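Coenzyme A transferase (Yersinia pestis, PDB 3QLI) probably transfers coenzyme A between short-chain carboxylates, in the manner of acetate and 4-hydroxybutyrate CoA-transferases. Local coordinates at residues T147-D152 with M184-G189; I177-R182 with V203-P208; I325-D330 with A370-G375; A229-D234 with G375-I380. One frame throughout, in Å; residues are numbered along the deposited sequence.

Interaction 1: T147-D152 with M184-G189; sequences TVSPMD and MPRVQG
Where strand 143-148 leaves the parallel sheet of the N-terminal Rossmann-like half, T147 and the loop that follows it meet M184 and R186, which belong to the long connection after the neighbouring strand 175-180. M184 fills the first half of the contact. Its chain bends twice (chi2 63°, chi3 80°), and this curl lays the thioether along the strand end: CE rests 3.6 Å from T147 CG2, while CG lies 3.7 Å from S149 N and CB 3.8 Å from V148 O. The methyl of T147 can serve this apolar partner because its hydroxyl is turned aside to A49 O. S149 brings CB to within 3.2 Å of M184 O, and its OG is taken by the backbone nitrogen of S158, with the guanidinium of R186 spread so that one face lies toward that oxygen. R186 reaches along the loop and kinks at chi3 (-80°), which carries NH2 to 2.8 Å from P150 O, approached obliquely to the guanidinium plane. Beyond it, D152 offers mainly its methylene, CB standing 4.0 Å from R186 NE. The carboxylate is near but not paired, with D152 OD2 4.6 Å from R186 NE, and D152 OD1 instead accepts from H154 N and Y156 N. The chemistry therefore changes along the loop, from buried thioether packing at the strand end to a partly exposed arginine among a carbonyl and an acid, where the nearby negative charge probably adds a modest electrostatic attraction without a direct ion pair.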
loop_
_atom_site.group_PDB
_atom_site.type_symbol
_atom_site.label_atom_id
_atom_site.label_comp_id
_atom_site.label_asym_id
_atom_site.label_seq_id
_atom_site.Cartn_x
_atom_site.Cartn_y
_atom_site.Cartn_z
ATOM N N THR A 147 -12.667 -21.738 18.747
ATOM C CA THR A 147 -12.175 -22.607 19.833
ATOM C C THR A 147 -11.477 -21.757 20.906
ATOM O O THR A 147 -10.731 -20.824 20.579
ATOM C CB THR A 147 -11.182 -23.647 19.268
ATOM O OG1 THR A 147 -11.838 -24.424 18.249
ATOM C CG2 THR A 147 -10.609 -24.567 20.367
ATOM N N VAL A 148 -11.741 -22.053 22.176
ATOM C CA VAL A 148 -11.183 -21.256 23.270
ATOM C C VAL A 148 -10.609 -22.168 24.329
ATOM O O VAL A 148 -10.924 -23.348 24.373
ATOM C CB VAL A 148 -12.236 -20.352 23.931
ATOM C CG1 VAL A 148 -12.817 -19.362 22.903
ATOM C CG2 VAL A 148 -13.331 -21.188 24.592
ATOM N N SER A 149 -9.749 -21.616 25.177
ATOM C CA SER A 149 -9.235 -22.365 26.307
ATOM C C SER A 149 -10.351 -22.469 27.335
ATOM O O SER A 149 -11.360 -21.764 27.238
ATOM C CB SER A 149 -8.024 -21.643 26.909
ATOM O OG SER A 149 -8.412 -20.354 27.357
ATOM N N PRO A 150 -10.187 -23.361 28.321
ATOM C CA PRO A 150 -11.208 -23.523 29.361
ATOM C C PRO A 150 -11.430 -22.231 30.146
ATOM O O PRO A 150 -10.501 -21.437 30.311
ATOM C CB PRO A 150 -10.606 -24.610 30.266
ATOM C CG PRO A 150 -9.735 -25.405 29.357
ATOM C CD PRO A 150 -9.120 -24.374 28.429
ATOM N N MET A 151 -12.651 -22.032 30.625
ATOM C CA MET A 151 -12.984 -20.867 31.429
ATOM C C MET A 151 -12.135 -20.861 32.699
ATOM O O MET A 151 -11.974 -21.899 33.331
ATOM C CB MET A 151 -14.465 -20.894 31.805
ATOM C CG MET A 151 -14.921 -19.621 32.487
ATOM S SD MET A 151 -16.643 -19.608 32.974
ATOM C CE MET A 151 -16.582 -20.698 34.396
ATOM N N ASP A 152 -11.590 -19.705 33.069
ATOM C CA ASP A 152 -10.802 -19.611 34.296
ATOM C C ASP A 152 -11.695 -19.247 35.478
ATOM O O ASP A 152 -12.897 -19.075 35.321
ATOM C CB ASP A 152 -9.639 -18.618 34.152
ATOM C CG ASP A 152 -10.104 -17.173 33.976
ATOM O OD1 ASP A 152 -11.242 -16.844 34.387
ATOM O OD2 ASP A 152 -9.313 -16.360 33.430
ATOM N N MET A 184 -6.251 -25.941 23.842
ATOM C CA MET A 184 -6.044 -24.552 23.417
ATOM C C MET A 184 -5.337 -23.785 24.534
ATOM O O MET A 184 -5.848 -23.695 25.641
ATOM C CB MET A 184 -7.382 -23.871 23.085
ATOM C CG MET A 184 -7.214 -22.431 22.589
ATOM S SD MET A 184 -6.309 -22.282 21.040
ATOM C CE MET A 184 -7.581 -22.685 19.845
ATOM N N PRO A 185 -4.147 -23.241 24.256
ATOM C CA PRO A 185 -3.439 -22.516 25.319
ATOM C C PRO A 185 -4.173 -21.254 25.787
ATOM O O PRO A 185 -4.867 -20.598 25.000
ATOM C CB PRO A 185 -2.107 -22.139 24.658
ATOM C CG PRO A 185 -2.413 -22.142 23.165
ATOM C CD PRO A 185 -3.370 -23.298 23.007
ATOM N N ARG A 186 -4.010 -20.936 27.068
ATOM C CA ARG A 186 -4.515 -19.699 27.640
ATOM C C ARG A 186 -3.493 -18.609 27.371
ATOM O O ARG A 186 -2.474 -18.506 28.061
ATOM C CB ARG A 186 -4.740 -19.865 29.146
ATOM C CG ARG A 186 -5.368 -18.659 29.816
ATOM C CD ARG A 186 -5.626 -18.912 31.298
ATOM N NE ARG A 186 -6.834 -19.696 31.552
ATOM C CZ ARG A 186 -6.910 -21.025 31.501
ATOM N NH1 ARG A 186 -5.840 -21.748 31.182
ATOM N NH2 ARG A 186 -8.064 -21.637 31.768
ATOM N N VAL A 187 -3.761 -17.804 26.354
ATOM C CA VAL A 187 -2.804 -16.804 25.895
ATOM C C VAL A 187 -3.189 -15.412 26.366
ATOM O O VAL A 187 -4.357 -15.046 26.304
ATOM C CB VAL A 187 -2.711 -16.836 24.360
ATOM C CG1 VAL A 187 -1.903 -15.653 23.843
ATOM C CG2 VAL A 187 -2.099 -18.169 23.911
ATOM N N GLN A 188 -2.215 -14.646 26.854
ATOM C CA GLN A 188 -2.468 -13.265 27.254
ATOM C C GLN A 188 -2.399 -12.359 26.034
ATOM O O GLN A 188 -1.576 -12.566 25.131
ATOM C CB GLN A 188 -1.439 -12.800 28.295
ATOM C CG GLN A 188 -1.519 -13.578 29.613
ATOM C CD GLN A 188 -0.352 -13.296 30.553
ATOM O OE1 GLN A 188 0.411 -12.346 30.355
ATOM N NE2 GLN A 188 -0.207 -14.135 31.580
ATOM N N GLY A 189 -3.249 -11.345 26.007
ATOM C CA GLY A 189 -3.224 -10.419 24.892
ATOM C C GLY A 189 -4.307 -9.373 24.962
ATOM O O GLY A 189 -5.167 -9.406 25.844
#

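Interaction 2: I177-R182 with V203-P208; sequences IVEVNR and VENHVP
E179 OE2 is gripped from several directions: N205 ND2 donates to it at 3.2 Å, a water donates from 2.7 Å, and A53 N at the start of helix 52-63 is a further partner. The amide of N205 stands beside the carboxylate with its plane turned 72° away, and meets OE2 on the anti side, well out of the carboxylate plane. The same water gives its other proton to N205 O, also at 2.7 Å, while L54 N holds E179 OE1, so the carboxylate is fixed against rotation and probably stabilised by the helix start. Around this cluster runs the ordinary ladder of neighbouring parallel strands, 175-180 and 201-204, the latter outermost in this chain's sheet. V180 sits between two rungs, its N bound to V203 O at 2.8 Å and its O receiving N205 N at 2.9 Å; one step earlier V203 N donates to V178 O. E179 and V203 put their side chains on the face toward helix 52-63, with V203 CG2 against the methylenes of E179, whereas V180 and E204 point to the other. Past the strand ends, side chains take over the pairing. The N181 amide clasps V207 with both ends: ND2 donates to V207 O at 2.8 Å, flat in the amide plane, while V207 N reaches N181 OD1, which also accepts from Y183 N, at 3.2 Å from a position 47° above its carbonyl plane. H206 presents ND1 as an acceptor, and R182 N binds it at 3.0 Å, 6° from the ring plane, as the two side chains run across each other at about a right angle.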
loop_
_atom_site.group_PDB
_atom_site.type_symbol
_atom_site.label_atom_id
_atom_site.label_comp_id
_atom_site.label_asym_id
_atom_site.label_seq_id
_atom_site.Cartn_x
_atom_site.Cartn_y
_atom_site.Cartn_z
ATOM N N ILE A 177 -20.331 -18.186 19.703
ATOM C CA ILE A 177 -20.404 -19.571 20.169
ATOM C C ILE A 177 -18.988 -20.095 20.337
ATOM O O ILE A 177 -18.197 -20.041 19.390
ATOM C CB ILE A 177 -21.103 -20.470 19.127
ATOM C CG1 ILE A 177 -22.443 -19.856 18.712
ATOM C CG2 ILE A 177 -21.258 -21.902 19.663
ATOM C CD1 ILE A 177 -23.178 -20.664 17.640
ATOM N N VAL A 178 -18.651 -20.599 21.526
ATOM C CA VAL A 178 -17.290 -21.096 21.742
ATOM C C VAL A 178 -17.222 -22.615 21.848
ATOM O O VAL A 178 -18.167 -23.274 22.284
ATOM C CB VAL A 178 -16.637 -20.484 22.995
ATOM C CG1 VAL A 178 -16.686 -18.964 22.931
ATOM C CG2 VAL A 178 -17.318 -20.999 24.246
ATOM N N GLU A 179 -16.084 -23.154 21.436
ATOM C CA GLU A 179 -15.781 -24.559 21.614
ATOM C C GLU A 179 -14.577 -24.645 22.544
ATOM O O GLU A 179 -13.447 -24.327 22.157
ATOM C CB GLU A 179 -15.481 -25.200 20.260
ATOM C CG GLU A 179 -15.073 -26.673 20.330
ATOM C CD GLU A 179 -15.269 -27.374 18.996
ATOM O OE1 GLU A 179 -16.207 -26.982 18.260
ATOM O OE2 GLU A 179 -14.500 -28.312 18.677
ATOM N N VAL A 180 -14.844 -25.040 23.784
ATOM C CA VAL A 180 -13.826 -25.172 24.809
ATOM C C VAL A 180 -12.953 -26.387 24.505
ATOM O O VAL A 180 -13.454 -27.477 24.196
ATOM C CB VAL A 180 -14.475 -25.312 26.215
ATOM C CG1 VAL A 180 -13.450 -25.811 27.259
ATOM C CG2 VAL A 180 -15.111 -23.994 26.645
ATOM N N ASN A 181 -11.645 -26.194 24.585
ATOM C CA ASN A 181 -10.693 -27.258 24.286
ATOM C C ASN A 181 -9.497 -27.106 25.202
ATOM O O ASN A 181 -8.797 -26.098 25.136
ATOM C CB ASN A 181 -10.255 -27.153 22.822
ATOM C CG ASN A 181 -9.336 -28.271 22.403
ATOM O OD1 ASN A 181 -8.943 -29.104 23.216
ATOM N ND2 ASN A 181 -8.997 -28.308 21.125
ATOM N N ARG A 182 -9.248 -28.093 26.061
ATOM C CA ARG A 182 -8.148 -27.966 27.018
ATOM C C ARG A 182 -6.799 -27.938 26.305
ATOM O O ARG A 182 -5.786 -27.543 26.889
ATOM C CB ARG A 182 -8.193 -29.073 28.082
ATOM C CG ARG A 182 -7.995 -30.462 27.526
ATOM C CD ARG A 182 -7.842 -31.513 28.633
ATOM N NE ARG A 182 -7.215 -32.718 28.097
ATOM C CZ ARG A 182 -7.881 -33.794 27.683
ATOM N NH1 ARG A 182 -9.206 -33.833 27.767
ATOM N NH2 ARG A 182 -7.217 -34.837 27.196
ATOM N N VAL A 203 -19.808 -25.265 23.776
ATOM C CA VAL A 203 -19.667 -26.717 23.664
ATOM C C VAL A 203 -18.253 -27.065 24.094
ATOM O O VAL A 203 -17.392 -26.180 24.161
ATOM C CB VAL A 203 -19.936 -27.242 22.231
ATOM C CG1 VAL A 203 -21.317 -26.799 21.753
ATOM C CG2 VAL A 203 -18.843 -26.771 21.249
ATOM N N GLU A 204 -18.017 -28.341 24.398
ATOM C CA GLU A 204 -16.703 -28.803 24.852
ATOM C C GLU A 204 -16.231 -29.933 23.958
ATOM O O GLU A 204 -16.972 -30.892 23.701
ATOM C CB GLU A 204 -16.763 -29.298 26.302
ATOM C CG GLU A 204 -17.118 -28.209 27.313
ATOM C CD GLU A 204 -17.474 -28.745 28.703
ATOM O OE1 GLU A 204 -17.936 -29.904 28.824
ATOM O OE2 GLU A 204 -17.310 -27.989 29.683
ATOM N N ASN A 205 -14.998 -29.813 23.484
ATOM C CA ASN A 205 -14.399 -30.803 22.600
ATOM C C ASN A 205 -12.889 -30.763 22.748
ATOM O O ASN A 205 -12.220 -29.915 22.142
ATOM C CB ASN A 205 -14.775 -30.547 21.135
ATOM C CG ASN A 205 -14.329 -31.675 20.219
ATOM O OD1 ASN A 205 -14.541 -32.847 20.527
ATOM N ND2 ASN A 205 -13.701 -31.332 19.098
ATOM N N HIS A 206 -12.355 -31.681 23.550
ATOM C CA HIS A 206 -10.918 -31.713 23.847
ATOM C C HIS A 206 -10.170 -32.602 22.878
ATOM O O HIS A 206 -10.233 -33.827 22.981
ATOM C CB HIS A 206 -10.691 -32.205 25.276
ATOM C CG HIS A 206 -11.522 -31.487 26.294
ATOM N ND1 HIS A 206 -11.306 -30.166 26.628
ATOM C CD2 HIS A 206 -12.567 -31.901 27.049
ATOM C CE1 HIS A 206 -12.186 -29.795 27.543
ATOM N NE2 HIS A 206 -12.962 -30.829 27.815
ATOM N N VAL A 207 -9.465 -31.981 21.932
ATOM C CA VAL A 207 -8.698 -32.703 20.926
ATOM C C VAL A 207 -7.473 -31.875 20.588
ATOM O O VAL A 207 -7.504 -30.652 20.685
ATOM C CB VAL A 207 -9.506 -32.946 19.633
ATOM C CG1 VAL A 207 -10.679 -33.892 19.895
ATOM C CG2 VAL A 207 -9.995 -31.619 19.055
ATOM N N PRO A 208 -6.378 -32.531 20.211
ATOM C CA PRO A 208 -5.183 -31.731 19.934
ATOM C C PRO A 208 -5.441 -30.721 18.817
ATOM O O PRO A 208 -6.247 -30.973 17.921
ATOM C CB PRO A 208 -4.158 -32.778 19.499
ATOM C CG PRO A 208 -4.605 -34.045 20.231
ATOM C CD PRO A 208 -6.108 -33.982 20.200
HETATM O O HOH W 1 -12.068 -28.516 19.876
#

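Interaction 3: I325-D330 with A370-G375; sequences IIAQND and AYASKG
S373 swings its hydroxyl opposite its own nitrogen (chi1 169°), and this carries OG to the loop after helix 323-326, where it donates to N329 O at 2.6 Å. The oxygen lies in the carbonyl plane with a C=O...donor angle of 145°, and the same hydroxyl accepts from V332 N, so one serine fastens the end of helix 363-372 to N329 and to V332, which opens the next strand. S373 is the residue at which helix 363-372 gives way to loop, and I326 to N329 form a type I turn opposite it. Above the serine hydroxyl, S373 CA makes a CH...O contact with A327 O at 3.5 Å, and the methyls of A327 and A372 press together, CB to CB at 3.5 Å, tighter than usual carbon packing. A water joins the outer side: K374 N donates to it at 2.9 Å, and it stands 2.7 Å from A327 O and 2.8 Å from D330 OD1, acceptors that share its protons with others nearby. The other oxygen, D330 OD2, faces K374 NZ at 4.0 Å, a long salt bridge whose pull is probably weak. N329 OD1 accepts from the backbone nitrogens of T285 and L286. The side chain of I326 is about 8 Å from that of E264, which binds CoA covalently in another crystal structure of this protein. Inward, I326 and A370 both rest on V332 of strand 332-337, so the ends of helices 323-326 and 363-372 meet over that strand, while Y371 O and OH bond R133 NH1 and E138 OE2 of the second subunit.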
loop_
_atom_site.group_PDB
_atom_site.type_symbol
_atom_site.label_atom_id
_atom_site.label_comp_id
_atom_site.label_asym_id
_atom_site.label_seq_id
_atom_site.Cartn_x
_atom_site.Cartn_y
_atom_site.Cartn_z
ATOM N N ILE A 325 2.403 1.360 13.142
ATOM C CA ILE A 325 2.769 0.687 14.387
ATOM C C ILE A 325 4.069 -0.113 14.227
ATOM O O ILE A 325 4.987 -0.018 15.048
ATOM C CB ILE A 325 1.644 -0.262 14.825
ATOM C CG1 ILE A 325 0.393 0.535 15.214
ATOM C CG2 ILE A 325 2.093 -1.141 15.983
ATOM C CD1 ILE A 325 0.599 1.487 16.380
ATOM N N ILE A 326 4.152 -0.903 13.164
ATOM C CA ILE A 326 5.356 -1.702 12.907
ATOM C C ILE A 326 6.611 -0.817 12.933
ATOM O O ILE A 326 7.646 -1.182 13.518
ATOM C CB ILE A 326 5.263 -2.425 11.547
ATOM C CG1 ILE A 326 4.145 -3.484 11.584
ATOM C CG2 ILE A 326 6.604 -3.085 11.179
ATOM C CD1 ILE A 326 3.577 -3.818 10.218
ATOM N N ALA A 327 6.496 0.353 12.308
ATOM C CA ALA A 327 7.630 1.251 12.097
ATOM C C ALA A 327 8.118 1.928 13.374
ATOM O O ALA A 327 9.205 2.506 13.385
ATOM C CB ALA A 327 7.282 2.316 11.042
ATOM N N GLN A 328 7.323 1.881 14.438
ATOM C CA GLN A 328 7.726 2.542 15.688
ATOM C C GLN A 328 8.821 1.784 16.426
ATOM O O GLN A 328 9.534 2.354 17.251
ATOM C CB GLN A 328 6.526 2.775 16.607
ATOM C CG GLN A 328 5.371 3.538 15.933
ATOM C CD GLN A 328 5.816 4.840 15.305
ATOM O OE1 GLN A 328 6.411 5.687 15.973
ATOM N NE2 GLN A 328 5.538 5.009 13.999
ATOM N N ASN A 329 8.954 0.498 16.137
ATOM C CA ASN A 329 10.083 -0.256 16.663
ATOM C C ASN A 329 11.279 -0.078 15.737
ATOM O O ASN A 329 11.131 -0.124 14.520
ATOM C CB ASN A 329 9.725 -1.734 16.845
ATOM C CG ASN A 329 8.712 -1.954 17.963
ATOM O OD1 ASN A 329 8.814 -1.338 19.023
ATOM N ND2 ASN A 329 7.727 -2.826 17.726
ATOM N N ASP A 330 12.458 0.163 16.319
ATOM C CA ASP A 330 13.676 0.339 15.545
ATOM C C ASP A 330 14.193 -1.004 15.057
ATOM O O ASP A 330 13.950 -2.039 15.695
ATOM C CB ASP A 330 14.767 0.980 16.403
ATOM C CG ASP A 330 14.513 2.452 16.686
ATOM O OD1 ASP A 330 13.462 2.992 16.276
ATOM O OD2 ASP A 330 15.379 3.070 17.340
ATOM N N ALA A 370 8.525 -2.341 7.740
ATOM C CA ALA A 370 9.950 -2.563 7.986
ATOM C C ALA A 370 10.792 -1.452 7.352
ATOM O O ALA A 370 11.735 -0.967 7.960
ATOM C CB ALA A 370 10.394 -3.944 7.475
ATOM N N TYR A 371 10.439 -1.032 6.141
ATOM C CA TYR A 371 11.197 0.041 5.491
ATOM C C TYR A 371 11.081 1.352 6.273
ATOM O O TYR A 371 12.053 2.098 6.394
ATOM C CB TYR A 371 10.767 0.241 4.033
ATOM C CG TYR A 371 11.644 1.233 3.292
ATOM C CD1 TYR A 371 12.972 0.936 3.017
ATOM C CD2 TYR A 371 11.140 2.459 2.863
ATOM C CE1 TYR A 371 13.796 1.846 2.346
ATOM C CE2 TYR A 371 11.944 3.371 2.191
ATOM C CZ TYR A 371 13.271 3.056 1.933
ATOM O OH TYR A 371 14.080 3.956 1.274
ATOM N N ALA A 372 9.892 1.627 6.809
ATOM C CA ALA A 372 9.655 2.859 7.569
ATOM C C ALA A 372 10.380 2.880 8.923
ATOM O O ALA A 372 10.669 3.947 9.474
ATOM C CB ALA A 372 8.141 3.084 7.765
ATOM N N SER A 373 10.642 1.695 9.472
ATOM C CA SER A 373 11.333 1.565 10.746
ATOM C C SER A 373 12.732 2.168 10.658
ATOM O O SER A 373 13.433 1.980 9.663
ATOM C CB SER A 373 11.469 0.080 11.102
ATOM O OG SER A 373 12.345 -0.103 12.199
ATOM N N LYS A 374 13.149 2.873 11.701
ATOM C CA LYS A 374 14.535 3.356 11.765
ATOM C C LYS A 374 15.536 2.194 11.826
ATOM O O LYS A 374 15.564 1.432 12.789
ATOM C CB LYS A 374 14.723 4.286 12.958
ATOM C CG LYS A 374 16.085 4.956 12.981
ATOM C CD LYS A 374 16.273 5.797 14.237
ATOM C CE LYS A 374 17.736 5.782 14.671
ATOM N NZ LYS A 374 18.216 4.376 14.846
ATOM N N GLY A 375 16.356 2.066 10.788
ATOM C CA GLY A 375 17.284 0.950 10.671
ATOM C C GLY A 375 16.603 -0.322 10.163
ATOM O O GLY A 375 17.202 -1.394 10.165
HETATM O O HOH W 2 11.676 3.261 14.171
#

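Interaction 4: A229-D234 with G375-I380; sequences ADLVPD and GGRSII
This is packing of the turn after helix 220-230 on the sheet, with one polar tie: L231, just past the helix end, lies over R377 and I379 of strand 377-381 in the C-terminal half. In the apolar part, I379 CD1 lies against L231 CD1 and CB, at 3.8 Å and 3.9 Å, the two side chains crossing at a slant. L231 turns its other methyl, CD2, over one face of the R377 guanidinium. The arginine runs extended from CG to NE, long enough to pass the leucine and put NH1 2.7 Å from L231 O. That oxygen lies within 3° of the guanidinium plane, at its edge; seen from the carbonyl, however, the donor stands 45° above the plane, off either lone pair, and the N-H...O angle is 143°. The side chains of R377 and I379 share one face of the mixed sheet, and those of S378 and I380 take the other, where helix 363-372 packs. The strand is thus enclosed between helical layers, as in Rossmann-like folds. I379 also packs on V333 of strand 332-337 and on Y411 and V413 of strand 411-414. The turn carrying L231 is itself held: V232 N bonds to A229 O at 3.1 Å, and R256 donates through NH2 to A229 O and through NE to V232 O. P233 follows, with CD 4.4 Å from R377 NH1, before the chain leads on to strand 237-240.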
loop_
_atom_site.group_PDB
_atom_site.type_symbol
_atom_site.label_atom_id
_atom_site.label_comp_id
_atom_site.label_asym_id
_atom_site.label_seq_id
_atom_site.Cartn_x
_atom_site.Cartn_y
_atom_site.Cartn_z
ATOM N N ALA A 229 20.359 -13.920 7.595
ATOM C CA ALA A 229 20.870 -13.706 8.948
ATOM C C ALA A 229 21.916 -12.590 8.993
ATOM O O ALA A 229 22.006 -11.860 9.976
ATOM C CB ALA A 229 21.433 -15.006 9.539
ATOM N N ASP A 230 22.711 -12.458 7.938
ATOM C CA ASP A 230 23.704 -11.390 7.890
ATOM C C ASP A 230 23.052 -10.005 7.899
ATOM O O ASP A 230 23.685 -9.018 8.270
ATOM C CB ASP A 230 24.595 -11.522 6.655
ATOM C CG ASP A 230 25.632 -12.627 6.784
ATOM O OD1 ASP A 230 25.798 -13.184 7.893
ATOM O OD2 ASP A 230 26.292 -12.927 5.760
ATOM N N LEU A 231 21.789 -9.939 7.482
ATOM C CA LEU A 231 21.054 -8.677 7.412
ATOM C C LEU A 231 20.272 -8.382 8.694
ATOM O O LEU A 231 19.587 -7.365 8.786
ATOM C CB LEU A 231 20.089 -8.684 6.213
ATOM C CG LEU A 231 20.722 -8.751 4.823
ATOM C CD1 LEU A 231 19.684 -9.074 3.758
ATOM C CD2 LEU A 231 21.433 -7.447 4.503
ATOM N N VAL A 232 20.366 -9.281 9.670
ATOM C CA VAL A 232 19.732 -9.085 10.972
ATOM C C VAL A 232 20.756 -8.654 12.018
ATOM O O VAL A 232 21.655 -9.424 12.370
ATOM C CB VAL A 232 19.062 -10.383 11.458
ATOM C CG1 VAL A 232 18.327 -10.139 12.755
ATOM C CG2 VAL A 232 18.100 -10.915 10.393
ATOM N N PRO A 233 20.629 -7.420 12.529
ATOM C CA PRO A 233 21.548 -6.952 13.581
ATOM C C PRO A 233 21.106 -7.390 14.977
ATOM O O PRO A 233 19.939 -7.736 15.139
ATOM C CB PRO A 233 21.455 -5.433 13.463
ATOM C CG PRO A 233 20.071 -5.184 12.939
ATOM C CD PRO A 233 19.726 -6.360 12.055
ATOM N N ASP A 234 21.997 -7.389 15.972
ATOM C CA ASP A 234 21.512 -7.527 17.347
ATOM C C ASP A 234 20.437 -6.444 17.564
ATOM O O ASP A 234 20.499 -5.364 16.975
ATOM C CB ASP A 234 22.635 -7.378 18.387
ATOM C CG ASP A 234 23.545 -8.614 18.487
ATOM O OD1 ASP A 234 23.082 -9.769 18.327
ATOM O OD2 ASP A 234 24.748 -8.417 18.755
ATOM N N GLY A 375 16.356 2.066 10.788
ATOM C CA GLY A 375 17.284 0.950 10.671
ATOM C C GLY A 375 16.603 -0.322 10.163
ATOM O O GLY A 375 17.202 -1.394 10.165
ATOM N N GLY A 376 15.350 -0.204 9.728
ATOM C CA GLY A 376 14.558 -1.360 9.321
ATOM C C GLY A 376 14.917 -1.908 7.948
ATOM O O GLY A 376 15.404 -1.170 7.075
ATOM N N ARG A 377 14.682 -3.206 7.756
ATOM C CA ARG A 377 14.871 -3.845 6.456
ATOM C C ARG A 377 13.731 -4.811 6.163
ATOM O O ARG A 377 13.376 -5.636 7.013
ATOM C CB ARG A 377 16.188 -4.640 6.413
ATOM C CG ARG A 377 17.448 -3.807 6.573
ATOM C CD ARG A 377 18.717 -4.657 6.405
ATOM N NE ARG A 377 19.908 -3.811 6.510
ATOM C CZ ARG A 377 20.961 -4.067 7.281
ATOM N NH1 ARG A 377 21.007 -5.173 8.018
ATOM N NH2 ARG A 377 21.978 -3.212 7.307
ATOM N N SER A 378 13.174 -4.716 4.959
ATOM C CA SER A 378 12.231 -5.726 4.479
ATOM C C SER A 378 12.950 -6.658 3.502
ATOM O O SER A 378 13.597 -6.201 2.561
ATOM C CB SER A 378 11.044 -5.074 3.762
ATOM O OG SER A 378 10.428 -6.009 2.885
ATOM N N ILE A 379 12.849 -7.959 3.747
ATOM C CA ILE A 379 13.490 -8.968 2.918
ATOM C C ILE A 379 12.416 -9.870 2.315
ATOM O O ILE A 379 11.517 -10.349 3.018
ATOM C CB ILE A 379 14.455 -9.846 3.748
ATOM C CG1 ILE A 379 15.604 -8.986 4.289
ATOM C CG2 ILE A 379 14.980 -11.011 2.899
ATOM C CD1 ILE A 379 16.326 -9.586 5.491
ATOM N N ILE A 380 12.497 -10.087 1.011
ATOM C CA ILE A 380 11.628 -11.064 0.363
ATOM C C ILE A 380 12.568 -12.054 -0.313
ATOM O O ILE A 380 13.443 -11.661 -1.075
ATOM C CB ILE A 380 10.699 -10.411 -0.658
ATOM C CG1 ILE A 380 9.659 -9.533 0.071
ATOM C CG2 ILE A 380 10.028 -11.483 -1.509
ATOM C CD1 ILE A 380 8.783 -8.678 -0.867
#

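How the interactions relate
Interactions 1 and 2 adjoin on one parallel sheet: strands 143-148 and 175-180 are neighbours, and backbone bonds from V148 to E179 and N181 join them. Interactions 3 and 4 pair likewise in the other half, sharing G375, with A370 packed on R377 and S378. Interactions 2 and 3 lie on opposite sides of the chain's centre, about 38 Å apart between centres. All four are partly buried, but their chemistry differs. Interaction 2, built of strand and strand-end backbone, is rich in hydrogen bonds; interaction 1 joins a strand end and its loop to another loop through packing and an arginine; interaction 3 relies on a serine and a water; interaction 4 combines a leucine-isoleucine contact with one arginine tie.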